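Local coordinates for protein putative sortase (Streptococcus pneumoniae, PDB 2W1J) that probably acts as a class C sortase, a transpeptidase that joins pilin subunits covalently during assembly of the pneumococcal pilus, at residues 59-64 with 80-85; 93-96 with 101-104. One frame throughout, in Å; residues are numbered along the deposited sequence.

Contact 1 of 2, residues 59-64 with 80-85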
ATOM      1  N   MET A  59       5.642  13.729   3.739  1.00 10.04           N
ATOM      2  CA  MET A  59       5.182  14.630   2.682  1.00 10.65           C
ATOM      3  C   MET A  59       3.822  14.226   2.105  1.00  9.83           C
ATOM      4  O   MET A  59       3.085  15.070   1.598  1.00  9.97           O
ATOM      5  CB  MET A  59       6.229  14.769   1.567  1.00 10.92           C
ATOM      6  CG  MET A  59       6.226  13.653   0.527  1.00 12.69           C
ATOM      7  SD  MET A  59       6.795  12.053   1.146  1.00 12.55           S
ATOM      8  CE  MET A  59       8.578  12.232   1.084  1.00 14.12           C
ATOM      9  N   LEU A  60       3.492  12.939   2.191  1.00 10.05           N
ATOM     10  CA  LEU A  60       2.242  12.421   1.632  1.00  9.76           C
ATOM     11  C   LEU A  60       1.120  12.362   2.666  1.00 10.24           C
ATOM     12  O   LEU A  60      -0.022  12.036   2.332  1.00 10.51           O
ATOM     13  CB  LEU A  60       2.466  11.025   1.045  1.00 10.16           C
ATOM     14  CG  LEU A  60       3.261  10.995  -0.263  1.00 10.27           C
ATOM     15  CD1 LEU A  60       3.369   9.567  -0.781  1.00 10.72           C
ATOM     16  CD2 LEU A  60       2.597  11.893  -1.317  1.00 10.97           C
ATOM     17  N   GLU A  61       1.437  12.700   3.915  1.00 10.63           N
ATOM     18  CA  GLU A  61       0.518  12.426   5.015  1.00 10.77           C
ATOM     19  C   GLU A  61      -0.395  13.581   5.359  1.00 10.79           C
ATOM     20  O   GLU A  61       0.040  14.726   5.405  1.00 10.58           O
ATOM     21  CB  GLU A  61       1.288  12.015   6.265  1.00 11.00           C
ATOM     22  CG  GLU A  61       1.937  10.658   6.136  1.00 12.01           C
ATOM     23  CD  GLU A  61       2.784  10.302   7.335  1.00 13.78           C
ATOM     24  OE1 GLU A  61       2.832  11.096   8.297  1.00 15.36           O
ATOM     25  OE2 GLU A  61       3.410   9.225   7.306  1.00 15.37           O
ATOM     26  N   ILE A  62      -1.664  13.257   5.596  1.00 11.61           N
ATOM     27  CA  ILE A  62      -2.586  14.138   6.300  1.00 13.02           C
ATOM     28  C   ILE A  62      -2.994  13.415   7.577  1.00 13.53           C
ATOM     29  O   ILE A  62      -3.568  12.323   7.521  1.00 13.77           O
ATOM     30  CB  ILE A  62      -3.863  14.427   5.485  1.00 13.56           C
ATOM     31  CG1 ILE A  62      -3.523  15.022   4.117  1.00 15.06           C
ATOM     32  CG2 ILE A  62      -4.788  15.346   6.274  1.00 14.52           C
ATOM     33  CD1 ILE A  62      -4.748  15.334   3.267  1.00 15.05           C
ATOM     34  N   HIS A  63      -2.678  14.011   8.720  1.00 14.07           N
ATOM     35  CA  HIS A  63      -2.922  13.359   9.998  1.00 14.23           C
ATOM     36  C   HIS A  63      -2.430  11.916   9.980  1.00 13.56           C
ATOM     37  O   HIS A  63      -3.160  10.992  10.337  1.00 14.24           O
ATOM     38  CB  HIS A  63      -4.407  13.410  10.346  1.00 14.33           C
ATOM     39  CG  HIS A  63      -4.965  14.798  10.385  1.00 15.27           C
ATOM     40  ND1 HIS A  63      -6.238  15.103   9.953  1.00 15.75           N
ATOM     41  CD2 HIS A  63      -4.418  15.967  10.796  1.00 16.92           C
ATOM     42  CE1 HIS A  63      -6.453  16.397  10.101  1.00 16.19           C
ATOM     43  NE2 HIS A  63      -5.364  16.945  10.609  1.00 16.29           N
ATOM     44  N   GLU A  64      -1.184  11.740   9.560  1.00 13.97           N
ATOM     45  CA  GLU A  64      -0.503  10.449   9.603  1.00 13.85           C
ATOM     46  C   GLU A  64      -0.916   9.435   8.538  1.00 12.54           C
ATOM     47  O   GLU A  64      -0.266   8.407   8.387  1.00 13.89           O
ATOM     48  CB  GLU A  64      -0.589   9.823  10.999  1.00 14.44           C
ATOM     49  CG  GLU A  64       0.297  10.506  12.029  1.00 16.64           C
ATOM     50  CD  GLU A  64       0.255   9.820  13.379  1.00 19.22           C
ATOM     51  OE1 GLU A  64      -0.858   9.500  13.851  1.00 20.65           O
ATOM     52  OE2 GLU A  64       1.334   9.608  13.972  1.00 21.99           O
ATOM     53  N   VAL A  80      -4.026   3.984   4.672  1.00  5.93           N
ATOM     54  CA  VAL A  80      -2.661   3.486   4.556  1.00  5.52           C
ATOM     55  C   VAL A  80      -1.740   4.376   5.378  1.00  5.75           C
ATOM     56  O   VAL A  80      -1.756   5.606   5.236  1.00  6.32           O
ATOM     57  CB  VAL A  80      -2.188   3.493   3.075  1.00  5.77           C
ATOM     58  CG1 VAL A  80      -0.744   3.050   2.980  1.00  6.69           C
ATOM     59  CG2 VAL A  80      -3.082   2.613   2.215  1.00  6.74           C
ATOM     60  N   TYR A  81      -0.944   3.753   6.241  1.00  5.62           N
ATOM     61  CA  TYR A  81       0.018   4.466   7.080  1.00  5.87           C
ATOM     62  C   TYR A  81       1.424   4.085   6.667  1.00  6.26           C
ATOM     63  O   TYR A  81       1.625   3.038   6.053  1.00  7.60           O
ATOM     64  CB  TYR A  81      -0.177   4.105   8.556  1.00  6.66           C
ATOM     65  CG  TYR A  81      -1.537   4.483   9.074  1.00  7.09           C
ATOM     66  CD1 TYR A  81      -2.603   3.602   9.003  1.00  9.16           C
ATOM     67  CD2 TYR A  81      -1.763   5.743   9.613  1.00  9.83           C
ATOM     68  CE1 TYR A  81      -3.856   3.961   9.465  1.00 10.52           C
ATOM     69  CE2 TYR A  81      -3.010   6.110  10.073  1.00 11.98           C
ATOM     70  CZ  TYR A  81      -4.053   5.218   9.990  1.00 12.05           C
ATOM     71  OH  TYR A  81      -5.293   5.594  10.458  1.00 16.20           O
ATOM     72  N   ALA A  82       2.394   4.927   7.012  1.00  6.29           N
ATOM     73  CA  ALA A  82       3.793   4.621   6.743  1.00  5.99           C
ATOM     74  C   ALA A  82       4.296   3.460   7.599  1.00  6.43           C
ATOM     75  O   ALA A  82       3.995   3.369   8.789  1.00  6.83           O
ATOM     76  CB  ALA A  82       4.655   5.854   6.963  1.00  6.58           C
ATOM     77  N   GLY A  83       5.078   2.583   6.983  1.00  6.34           N
ATOM     78  CA  GLY A  83       5.657   1.444   7.690  1.00  7.29           C
ATOM     79  C   GLY A  83       4.648   0.360   8.002  1.00  6.49           C
ATOM     80  O   GLY A  83       3.470   0.458   7.640  1.00  6.76           O
ATOM     81  N   THR A  84       5.113  -0.669   8.701  1.00  7.01           N
ATOM     82  CA  THR A  84       4.301  -1.854   8.926  1.00  8.15           C
ATOM     83  C   THR A  84       4.380  -2.315  10.375  1.00  8.60           C
ATOM     84  O   THR A  84       4.196  -3.495  10.667  1.00  9.26           O
ATOM     85  CB  THR A  84       4.706  -3.018   7.988  1.00  7.95           C
ATOM     86  OG1 THR A  84       6.118  -3.240   8.069  1.00  8.79           O
ATOM     87  CG2 THR A  84       4.341  -2.696   6.536  1.00  8.90           C
ATOM     88  N   ALA A  85       4.647  -1.378  11.279  1.00  8.37           N
ATOM     89  CA  ALA A  85       4.673  -1.684  12.709  1.00  8.53           C
ATOM     90  C   ALA A  85       3.349  -2.285  13.181  1.00  8.71           C
ATOM     91  O   ALA A  85       2.306  -2.068  12.576  1.00  8.85           O
ATOM     92  CB  ALA A  85       5.009  -0.435  13.510  1.00  9.00           C
TER
HETATM   93  O   HOH W   1       2.012   7.349   8.523  1.00  7.03           O
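Glu-61, Glu-64 and Ala-82 meet around a single water at one end of a β-hairpin in the sortase β-barrel, a worked example of how a strand pair can be extended by solvent. The hairpin comprises the antiparallel strands 65-71 and 76-82, and backbone bonds from Val-80 to Met-66 and Gly-67 run along it. At Glu-64 the two chains have drawn apart, and Glu-64 O lies 4.6 Å from Ala-82 N. Water 1 fills the gap: it accepts from Ala-82 N at 2.9 Å and donates to both Glu-64 O and Glu-61 OE2. Glu-61 reaches it with an extended side chain (chi2 176°) that runs across to the strand, where the same OE2 also rests on the methyl group of Ala-82. The positive phi angles of His-63 and Glu-64 turn the chain back, so that the Glu-64 carbonyl faces the same water.

The packed side is the buried ring of Tyr-81. Its CD2 approaches Glu-64 O at 3.3 Å, with the carbonyl oxygen oblique to the ring, while the phenol OH is hydrogen-bonded to Arg-65 NH1 at the start of the neighbouring strand. Ala-82 is further covered by Ala-54 and Met-66. The loose side belongs to the side chain of exposed Glu-64, which passes the tyrosine with its CB 4.5 Å from CD2 and whose carboxylate makes a long, weak ion pair with Arg-53. The water itself is gripped by three bonds, and its two acceptors, Glu-61 OE2 and Glu-64 O, subtend about 99° at its oxygen.

Contact 2 of 2, residues 93-96 with 101-104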
ATOM      1  N   ALA A  93      -3.941  -0.417   6.782  1.00  4.68           N
ATOM      2  CA  ALA A  93      -2.876  -0.984   5.972  1.00  4.82           C
ATOM      3  C   ALA A  93      -1.578  -0.217   6.205  1.00  4.33           C
ATOM      4  O   ALA A  93      -1.594   0.981   6.538  1.00  4.81           O
ATOM      5  CB  ALA A  93      -3.251  -0.939   4.487  1.00  5.74           C
ATOM      6  N   GLY A  94      -0.454  -0.897   6.012  1.00  4.28           N
ATOM      7  CA  GLY A  94       0.859  -0.273   6.139  1.00  5.92           C
ATOM      8  C   GLY A  94       1.631  -0.328   4.838  1.00  5.66           C
ATOM      9  O   GLY A  94       1.617  -1.328   4.125  1.00  8.19           O
ATOM     10  N   HIS A  95       2.329   0.751   4.525  1.00  5.53           N
ATOM     11  CA  HIS A  95       3.199   0.769   3.363  1.00  5.09           C
ATOM     12  C   HIS A  95       4.526   0.095   3.711  1.00  4.70           C
ATOM     13  O   HIS A  95       5.140   0.409   4.736  1.00  5.68           O
ATOM     14  CB  HIS A  95       3.434   2.212   2.936  1.00  5.18           C
ATOM     15  CG  HIS A  95       4.454   2.346   1.857  1.00  5.36           C
ATOM     16  ND1 HIS A  95       5.761   2.709   2.108  1.00  5.78           N
ATOM     17  CD2 HIS A  95       4.369   2.122   0.523  1.00  6.30           C
ATOM     18  CE1 HIS A  95       6.436   2.706   0.973  1.00  6.89           C
ATOM     19  NE2 HIS A  95       5.617   2.349  -0.001  1.00  6.16           N
ATOM     20  N   LEU A  96       4.967  -0.827   2.860  1.00  4.83           N
ATOM     21  CA  LEU A  96       6.207  -1.552   3.091  1.00  5.20           C
ATOM     22  C   LEU A  96       7.428  -0.687   2.788  1.00  5.49           C
ATOM     23  O   LEU A  96       7.722  -0.368   1.634  1.00  5.59           O
ATOM     24  CB  LEU A  96       6.235  -2.835   2.262  1.00  5.18           C
ATOM     25  CG  LEU A  96       7.359  -3.845   2.536  1.00  5.68           C
ATOM     26  CD1 LEU A  96       7.364  -4.310   3.985  1.00  8.66           C
ATOM     27  CD2 LEU A  96       7.238  -5.038   1.604  1.00  6.76           C
ATOM     28  N   LEU A 101       6.837   4.869  -2.828  1.00  4.20           N
ATOM     29  CA  LEU A 101       5.644   5.550  -2.338  1.00  4.56           C
ATOM     30  C   LEU A 101       4.521   5.441  -3.360  1.00  4.55           C
ATOM     31  O   LEU A 101       4.779   5.372  -4.574  1.00  4.43           O
ATOM     32  CB  LEU A 101       5.944   7.017  -2.081  1.00  5.05           C
ATOM     33  CG  LEU A 101       7.011   7.294  -1.023  1.00  4.41           C
ATOM     34  CD1 LEU A 101       7.306   8.782  -0.968  1.00  6.44           C
ATOM     35  CD2 LEU A 101       6.522   6.796   0.337  1.00  4.46           C
ATOM     36  N   PRO A 102       3.267   5.423  -2.880  1.00  4.51           N
ATOM     37  CA  PRO A 102       2.127   5.148  -3.757  1.00  4.88           C
ATOM     38  C   PRO A 102       1.699   6.399  -4.520  1.00  4.32           C
ATOM     39  O   PRO A 102       0.629   6.970  -4.278  1.00  4.58           O
ATOM     40  CB  PRO A 102       1.046   4.675  -2.778  1.00  5.60           C
ATOM     41  CG  PRO A 102       1.373   5.404  -1.502  1.00  5.62           C
ATOM     42  CD  PRO A 102       2.879   5.435  -1.455  1.00  5.46           C
ATOM     43  N   ILE A 103       2.543   6.788  -5.472  1.00  3.61           N
ATOM     44  CA  ILE A 103       2.269   7.907  -6.372  1.00  4.16           C
ATOM     45  C   ILE A 103       2.371   7.505  -7.845  1.00  3.75           C
ATOM     46  O   ILE A 103       2.191   8.334  -8.730  1.00  3.58           O
ATOM     47  CB  ILE A 103       3.199   9.108  -6.099  1.00  4.66           C
ATOM     48  CG1 ILE A 103       4.662   8.727  -6.355  1.00  5.29           C
ATOM     49  CG2 ILE A 103       3.002   9.599  -4.681  1.00  6.25           C
ATOM     50  CD1 ILE A 103       5.646   9.903  -6.337  1.00  5.45           C
ATOM     51  N   GLY A 104       2.643   6.231  -8.109  1.00  3.63           N
ATOM     52  CA  GLY A 104       2.701   5.725  -9.478  1.00  4.22           C
ATOM     53  C   GLY A 104       3.864   6.261 -10.277  1.00  3.55           C
ATOM     54  O   GLY A 104       4.729   6.972  -9.750  1.00  4.48           O
TER
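The imidazole of His-95 lies against Leu-101 and Pro-102, and this buried contact illustrates how one side chain can fasten a loop to the strand from which it has just departed. Along strand 93-95 the first two residues tie into the sheet through their backbones: Ala-93 bonds to Pro-79 and Tyr-81, and Gly-94 bonds to Thr-113 on the other neighbouring strand. His-95 then turns its side chain toward the loop, its ring carried out with CG anti to the backbone N (chi1 173°). Three ring atoms do the touching. CE1 meets the methyl CD2 of Leu-101 at 4.1 Å, NE2 lies 4.0 Å from Leu-101 CA, and CD2 comes within 4.1 Å of Pro-102 CD. The leucine side chain starts away from the strand but bends its end back, crossing the histidine at about a right angle.

These are van der Waals contacts; the polar grip comes from residues outside the two segments. NE2 is bonded to the carbonyl of Ser-100, and ND1 to the hydroxyl of Tyr-56, so both ring nitrogens are satisfied in the interior and the rotation of the imidazole is fixed. The loop is itself stiffened by an inverse gamma turn centred on Pro-102, closed by Ile-103 N to Leu-101 O at 2.8 Å. Leu-96 ends the segment, its backbone bonded to Val-111 and its side chain packed on the same residue.

The strand therefore sits between strands 76-82 and 108-113, Met-66 of strand 65-71 touches both His-95 and Pro-102, and helix 18-33 covers Leu-101 and Ile-103 through Phe-31, Met-25, Gln-29 and Asn-32.

From the N terminus, helices 5-15 and 18-33 come first, and the chain later enters contact 1, which closes around the hairpin of strands 65-71 and 76-82. Helix 86-91 follows and leads into strand 93-95, where contact 2 opens, to close after the short loop 97-100. The two are in series, neither nested nor crossed, yet they adjoin in space. Strands 76-82 and 93-95 run parallel as neighbours, with Tyr-81 O 2.8 Å from His-95 N, while on the loop side Leu-60 CD1 packs on Leu-101 CB at 3.8 Å. Together they tie the segment preceding the hairpin, three consecutive strands and the 101-104 loop to helix 18-33.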